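Local structure of endo-pectate lyase (Erwinia chrysanthemi, 3B4N) at residues A[281-286]-A[307-312]; A[249-254]-A[264-269]. The protein probably cleaves polygalacturonate and methylated pectins within the chain by calcium-dependent beta-elimination, leaving unsaturated non-reducing ends. All blocks are in the same frame, centred on the assembly; numbering follows the deposited sequence.

Contact 1 of 2, residues A[281-286]-A[307-312]; sequences AGVNRN and PVCEEF
Ala281 O receives two donors, Glu310 N at 2.9 Å and, more weakly, a water that also donates to Glu310 OE1 at 2.7 Å; the carboxylate is thus linked to the neighbouring strand through the water. Four further backbone bonds, the first donated by Ala281 N to Val308 O and the last by Arg285 N to Phe312 O, complete a parallel ladder of the kind that joins successive coils of a right-handed parallel beta-helix. Phe312 and Glu310 lie on one face of the sheet. With CG turned away from its own carbonyl carbon and beside the backbone N (chi1 -65°), the Phe312 ring lies back along the ladder, where CE2 comes within 3.6 Å of Gly282 CA and Val283 O sits at the ring edge. Val283, Ala281, Cys309 and Glu311 occupy the other face: Val283 CG2 packs 3.8 Å from Glu311 CG, and Cys309 is disulfide-linked to Cys334. Where the first strand ends, Arg285 reaches across and donates from NH1 to Glu311 OE2 (2.9 Å), in the guanidinium plane although carboxylate and guanidinium planes stand 86° apart. Because Thr331 binds Glu311 OE1, both oxygens of this buried carboxylate are engaged, and the salt bridge would probably favour its ionised form.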
loop_
_atom_site.group_PDB
_atom_site.type_symbol
_atom_site.label_atom_id
_atom_site.label_comp_id
_atom_site.label_asym_id
_atom_site.label_seq_id
_atom_site.Cartn_x
_atom_site.Cartn_y
_atom_site.Cartn_z
ATOM N N ALA A 281 13.219 -1.338 -2.288
ATOM C CA ALA A 281 13.176 -2.793 -2.363
ATOM C C ALA A 281 14.495 -3.461 -2.035
ATOM O O ALA A 281 15.559 -2.933 -2.342
ATOM C CB ALA A 281 12.751 -3.204 -3.760
ATOM N N GLY A 282 14.398 -4.640 -1.427
ATOM C CA GLY A 282 15.571 -5.422 -1.083
ATOM C C GLY A 282 15.420 -6.833 -1.629
ATOM O O GLY A 282 14.545 -7.587 -1.189
ATOM N N VAL A 283 16.270 -7.186 -2.588
ATOM C CA VAL A 283 16.239 -8.505 -3.215
ATOM C C VAL A 283 17.426 -9.353 -2.785
ATOM O O VAL A 283 18.521 -8.833 -2.565
ATOM C CB VAL A 283 16.266 -8.408 -4.778
ATOM C CG1 VAL A 283 14.997 -7.739 -5.285
ATOM C CG2 VAL A 283 17.495 -7.639 -5.247
ATOM N N ASN A 284 17.196 -10.654 -2.638
ATOM C CA ASN A 284 18.292 -11.572 -2.306
ATOM C C ASN A 284 18.732 -12.067 -3.679
ATOM O O ASN A 284 18.110 -12.967 -4.256
ATOM C CB ASN A 284 17.792 -12.751 -1.471
ATOM C CG ASN A 284 17.254 -12.326 -0.138
ATOM O OD1 ASN A 284 17.823 -11.457 0.527
ATOM N ND2 ASN A 284 16.154 -12.944 0.275
ATOM N N ARG A 285 19.797 -11.489 -4.224
ATOM C CA ARG A 285 20.199 -11.902 -5.558
ATOM C C ARG A 285 20.670 -13.344 -5.659
ATOM O O ARG A 285 20.538 -13.958 -6.715
ATOM C CB ARG A 285 21.248 -10.949 -6.128
ATOM C CG ARG A 285 22.624 -11.074 -5.541
ATOM C CD ARG A 285 23.513 -10.014 -6.162
ATOM N NE ARG A 285 24.913 -10.208 -5.818
ATOM C CZ ARG A 285 25.827 -9.241 -5.834
ATOM N NH1 ARG A 285 25.486 -8.003 -6.175
ATOM N NH2 ARG A 285 27.083 -9.517 -5.496
ATOM N N ASN A 286 21.199 -13.894 -4.570
ATOM C CA ASN A 286 21.657 -15.280 -4.600
ATOM C C ASN A 286 20.504 -16.282 -4.694
ATOM O O ASN A 286 20.717 -17.444 -5.041
ATOM C CB ASN A 286 22.519 -15.582 -3.366
ATOM C CG ASN A 286 21.770 -15.375 -2.067
ATOM O OD1 ASN A 286 21.166 -14.325 -1.847
ATOM N ND2 ASN A 286 21.803 -16.379 -1.195
ATOM N N PRO A 307 17.825 5.201 -1.920
ATOM C CA PRO A 307 18.226 4.176 -2.883
ATOM C C PRO A 307 16.932 3.417 -3.194
ATOM O O PRO A 307 16.076 3.256 -2.316
ATOM C CB PRO A 307 19.246 3.339 -2.104
ATOM C CG PRO A 307 18.937 3.610 -0.673
ATOM C CD PRO A 307 18.549 5.060 -0.647
ATOM N N VAL A 308 16.767 2.972 -4.431
ATOM C CA VAL A 308 15.541 2.276 -4.804
ATOM C C VAL A 308 15.682 0.766 -4.637
ATOM O O VAL A 308 15.170 0.204 -3.668
ATOM C CB VAL A 308 15.130 2.684 -6.240
ATOM C CG1 VAL A 308 13.879 1.939 -6.680
ATOM C CG2 VAL A 308 14.875 4.192 -6.265
ATOM N N CYS A 309 16.395 0.108 -5.538
ATOM C CA CYS A 309 16.564 -1.341 -5.431
ATOM C C CYS A 309 17.946 -1.670 -4.899
ATOM O O CYS A 309 18.950 -1.212 -5.437
ATOM C CB CYS A 309 16.374 -1.990 -6.799
ATOM S SG CYS A 309 16.324 -3.815 -6.838
ATOM N N GLU A 310 17.998 -2.451 -3.829
ATOM C CA GLU A 310 19.275 -2.846 -3.252
ATOM C C GLU A 310 19.387 -4.356 -3.284
ATOM O O GLU A 310 18.408 -5.068 -3.036
ATOM C CB GLU A 310 19.403 -2.343 -1.811
ATOM C CG GLU A 310 19.403 -0.821 -1.699
ATOM C CD GLU A 310 19.556 -0.331 -0.279
ATOM O OE1 GLU A 310 18.864 -0.857 0.614
ATOM O OE2 GLU A 310 20.371 0.590 -0.056
ATOM N N GLU A 311 20.582 -4.837 -3.612
ATOM C CA GLU A 311 20.852 -6.271 -3.673
ATOM C C GLU A 311 21.509 -6.738 -2.384
ATOM O O GLU A 311 22.355 -6.038 -1.818
ATOM C CB GLU A 311 21.741 -6.592 -4.877
ATOM C CG GLU A 311 20.980 -6.463 -6.190
ATOM C CD GLU A 311 21.807 -6.739 -7.429
ATOM O OE1 GLU A 311 21.211 -6.751 -8.526
ATOM O OE2 GLU A 311 23.037 -6.938 -7.327
ATOM N N PHE A 312 21.081 -7.911 -1.922
ATOM C CA PHE A 312 21.573 -8.529 -0.690
ATOM C C PHE A 312 21.845 -9.997 -0.930
ATOM O O PHE A 312 21.471 -10.555 -1.959
ATOM C CB PHE A 312 20.499 -8.503 0.398
ATOM C CG PHE A 312 20.119 -7.142 0.873
ATOM C CD1 PHE A 312 20.678 -6.619 2.033
ATOM C CD2 PHE A 312 19.161 -6.400 0.189
ATOM C CE1 PHE A 312 20.290 -5.379 2.514
ATOM C CE2 PHE A 312 18.763 -5.156 0.658
ATOM C CZ PHE A 312 19.326 -4.640 1.823
HETATM O O HOH W 1 16.498 -2.104 0.284
#

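Contact 2 of 2, residues A[249-254]-A[264-269]; sequences KLWRSC and RFLTVT
Leu266 packs over one face of the Trp251 indole, the main apolar contact between these segments. Leu266 CB stands over the six-membered ring, 3.6 Å from its centroid and only 8° off the normal, a clear CH-pi contact. On the same side, Leu266 CD1 is 3.8 Å from Trp251 CG in the five-membered ring, and Leu266 CD2 approaches Trp251 CE3. With CG opposite the backbone N in both residues (chi1 172° and 169°), each side chain extends toward the other strand and lies alongside its partner, which brings the indole face against the leucine. Further along, Leu250 CD2 touches Val268 CG2 at 4.2 Å.

The polar contact is made by Arg264, whose extended chain carries NH1 to Ser253 OG at 3.0 Å in a nearly straight bond within the guanidinium plane. A weak, bent bond from NH1 reaches Cys254 O, while Cys254 CB lies over one guanidinium face. Asn229 O and Ser230 O accept from NH2 and NE, so all three nitrogens are engaged, and Asp289 also binds Ser253 OG.

The two strands belong to different walls of the beta-helix and pack across its interior: 251-253 lies between strands 224-228 and 276-284, 264-268 between 233-238 and 290-298.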
loop_
_atom_site.group_PDB
_atom_site.type_symbol
_atom_site.label_atom_id
_atom_site.label_comp_id
_atom_site.label_asym_id
_atom_site.label_seq_id
_atom_site.Cartn_x
_atom_site.Cartn_y
_atom_site.Cartn_z
ATOM N N LYS A 249 11.188 0.520 4.368
ATOM C CA LYS A 249 11.247 0.132 2.965
ATOM C C LYS A 249 9.888 -0.365 2.512
ATOM O O LYS A 249 9.051 -0.747 3.327
ATOM C CB LYS A 249 12.323 -0.933 2.717
ATOM C CG LYS A 249 12.184 -2.194 3.513
ATOM C CD LYS A 249 13.223 -3.241 3.064
ATOM C CE LYS A 249 14.662 -2.793 3.311
ATOM N NZ LYS A 249 14.999 -2.670 4.763
ATOM N N LEU A 250 9.656 -0.334 1.206
ATOM C CA LEU A 250 8.382 -0.780 0.665
ATOM C C LEU A 250 8.243 -2.292 0.662
ATOM O O LEU A 250 7.215 -2.821 1.081
ATOM C CB LEU A 250 8.209 -0.259 -0.764
ATOM C CG LEU A 250 7.008 -0.784 -1.563
ATOM C CD1 LEU A 250 5.692 -0.394 -0.889
ATOM C CD2 LEU A 250 7.084 -0.231 -2.977
ATOM N N TRP A 251 9.283 -2.989 0.218
ATOM C CA TRP A 251 9.216 -4.443 0.102
ATOM C C TRP A 251 10.543 -5.096 0.387
ATOM O O TRP A 251 11.596 -4.602 -0.027
ATOM C CB TRP A 251 8.771 -4.797 -1.322
ATOM C CG TRP A 251 8.812 -6.251 -1.701
ATOM C CD1 TRP A 251 7.782 -7.154 -1.623
ATOM C CD2 TRP A 251 9.895 -6.933 -2.342
ATOM N NE1 TRP A 251 8.160 -8.351 -2.194
ATOM C CE2 TRP A 251 9.450 -8.241 -2.644
ATOM C CE3 TRP A 251 11.198 -6.560 -2.699
ATOM C CZ2 TRP A 251 10.263 -9.179 -3.289
ATOM C CZ3 TRP A 251 12.007 -7.497 -3.340
ATOM C CH2 TRP A 251 11.534 -8.790 -3.627
ATOM N N ARG A 252 10.487 -6.208 1.107
ATOM C CA ARG A 252 11.686 -6.965 1.414
ATOM C C ARG A 252 11.457 -8.454 1.225
ATOM O O ARG A 252 10.509 -9.031 1.770
ATOM C CB ARG A 252 12.133 -6.717 2.856
ATOM C CG ARG A 252 13.443 -7.416 3.244
ATOM C CD ARG A 252 14.616 -6.980 2.356
ATOM N NE ARG A 252 15.919 -7.282 2.962
ATOM C CZ ARG A 252 16.733 -8.264 2.582
ATOM N NH1 ARG A 252 17.897 -8.444 3.205
ATOM N NH2 ARG A 252 16.400 -9.062 1.577
ATOM N N SER A 253 12.306 -9.066 0.413
ATOM C CA SER A 253 12.272 -10.510 0.242
ATOM C C SER A 253 12.941 -10.946 1.546
ATOM O O SER A 253 14.031 -10.483 1.860
ATOM C CB SER A 253 13.141 -10.924 -0.936
ATOM O OG SER A 253 13.312 -12.330 -0.949
ATOM N N CYS A 254 12.300 -11.819 2.315
ATOM C CA CYS A 254 12.873 -12.224 3.593
ATOM C C CYS A 254 14.372 -12.510 3.525
ATOM O O CYS A 254 14.814 -13.378 2.781
ATOM C CB CYS A 254 12.145 -13.445 4.122
ATOM S SG CYS A 254 12.472 -13.689 5.892
ATOM N N ARG A 264 11.844 -14.728 -5.236
ATOM C CA ARG A 264 10.708 -13.907 -4.822
ATOM C C ARG A 264 10.697 -12.713 -5.769
ATOM O O ARG A 264 11.746 -12.146 -6.086
ATOM C CB ARG A 264 10.859 -13.450 -3.377
ATOM C CG ARG A 264 10.902 -14.614 -2.411
ATOM C CD ARG A 264 10.783 -14.146 -0.986
ATOM N NE ARG A 264 10.795 -15.259 -0.043
ATOM C CZ ARG A 264 11.793 -15.517 0.798
ATOM N NH1 ARG A 264 12.876 -14.751 0.814
ATOM N NH2 ARG A 264 11.692 -16.519 1.656
ATOM N N PHE A 265 9.511 -12.332 -6.224
ATOM C CA PHE A 265 9.399 -11.246 -7.171
ATOM C C PHE A 265 8.571 -10.080 -6.702
ATOM O O PHE A 265 7.592 -10.247 -5.978
ATOM C CB PHE A 265 8.800 -11.753 -8.482
ATOM C CG PHE A 265 9.540 -12.906 -9.078
ATOM C CD1 PHE A 265 9.037 -14.197 -8.973
ATOM C CD2 PHE A 265 10.737 -12.699 -9.754
ATOM C CE1 PHE A 265 9.720 -15.275 -9.541
ATOM C CE2 PHE A 265 11.424 -13.766 -10.322
ATOM C CZ PHE A 265 10.913 -15.053 -10.216
ATOM N N LEU A 266 8.984 -8.896 -7.120
ATOM C CA LEU A 266 8.243 -7.682 -6.827
ATOM C C LEU A 266 7.963 -7.010 -8.168
ATOM O O LEU A 266 8.859 -6.880 -9.007
ATOM C CB LEU A 266 9.048 -6.727 -5.944
ATOM C CG LEU A 266 8.431 -5.325 -5.818
ATOM C CD1 LEU A 266 7.137 -5.404 -5.007
ATOM C CD2 LEU A 266 9.424 -4.373 -5.163
ATOM N N THR A 267 6.717 -6.606 -8.373
ATOM C CA THR A 267 6.325 -5.893 -9.585
ATOM C C THR A 267 5.627 -4.618 -9.141
ATOM O O THR A 267 4.515 -4.675 -8.623
ATOM C CB THR A 267 5.328 -6.692 -10.439
ATOM O OG1 THR A 267 5.918 -7.936 -10.823
ATOM C CG2 THR A 267 4.952 -5.906 -11.700
ATOM N N VAL A 268 6.292 -3.480 -9.310
ATOM C CA VAL A 268 5.702 -2.193 -8.971
ATOM C C VAL A 268 5.417 -1.452 -10.274
ATOM O O VAL A 268 6.320 -1.262 -11.095
ATOM C CB VAL A 268 6.652 -1.312 -8.119
ATOM C CG1 VAL A 268 6.018 0.065 -7.884
ATOM C CG2 VAL A 268 6.935 -1.977 -6.790
ATOM N N THR A 269 4.172 -1.029 -10.465
ATOM C CA THR A 269 3.815 -0.283 -11.669
ATOM C C THR A 269 3.322 1.127 -11.350
ATOM O O THR A 269 3.314 1.985 -12.223
ATOM C CB THR A 269 2.721 -0.982 -12.489
ATOM O OG1 THR A 269 1.519 -1.043 -11.716
ATOM C CG2 THR A 269 3.154 -2.393 -12.884
#

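Contact 2 spans the interior of the beta-helix, whereas contact 1 continues one wall by a coil: strand 246-253 of contact 2 pairs with strand 276-284 of contact 1, and the centres of the two contacts are about 9 Å apart. Asn284 joins them, its ND2 probably bonding to Cys254 O at 2.9 Å and its OD1 to Arg252 NH2 at 3.0 Å. Arg252 also makes a cation-pi contact with Phe312, so the outer faces of three successive strands are tied together. Contact 2 lies nearer the metals: the side chains of Leu250 and calcium-binding Ile192 are about 8 Å apart, and the side chain of Cys254 is about 10 Å from a bound zinc ion. Contact 1 lies away from these sites.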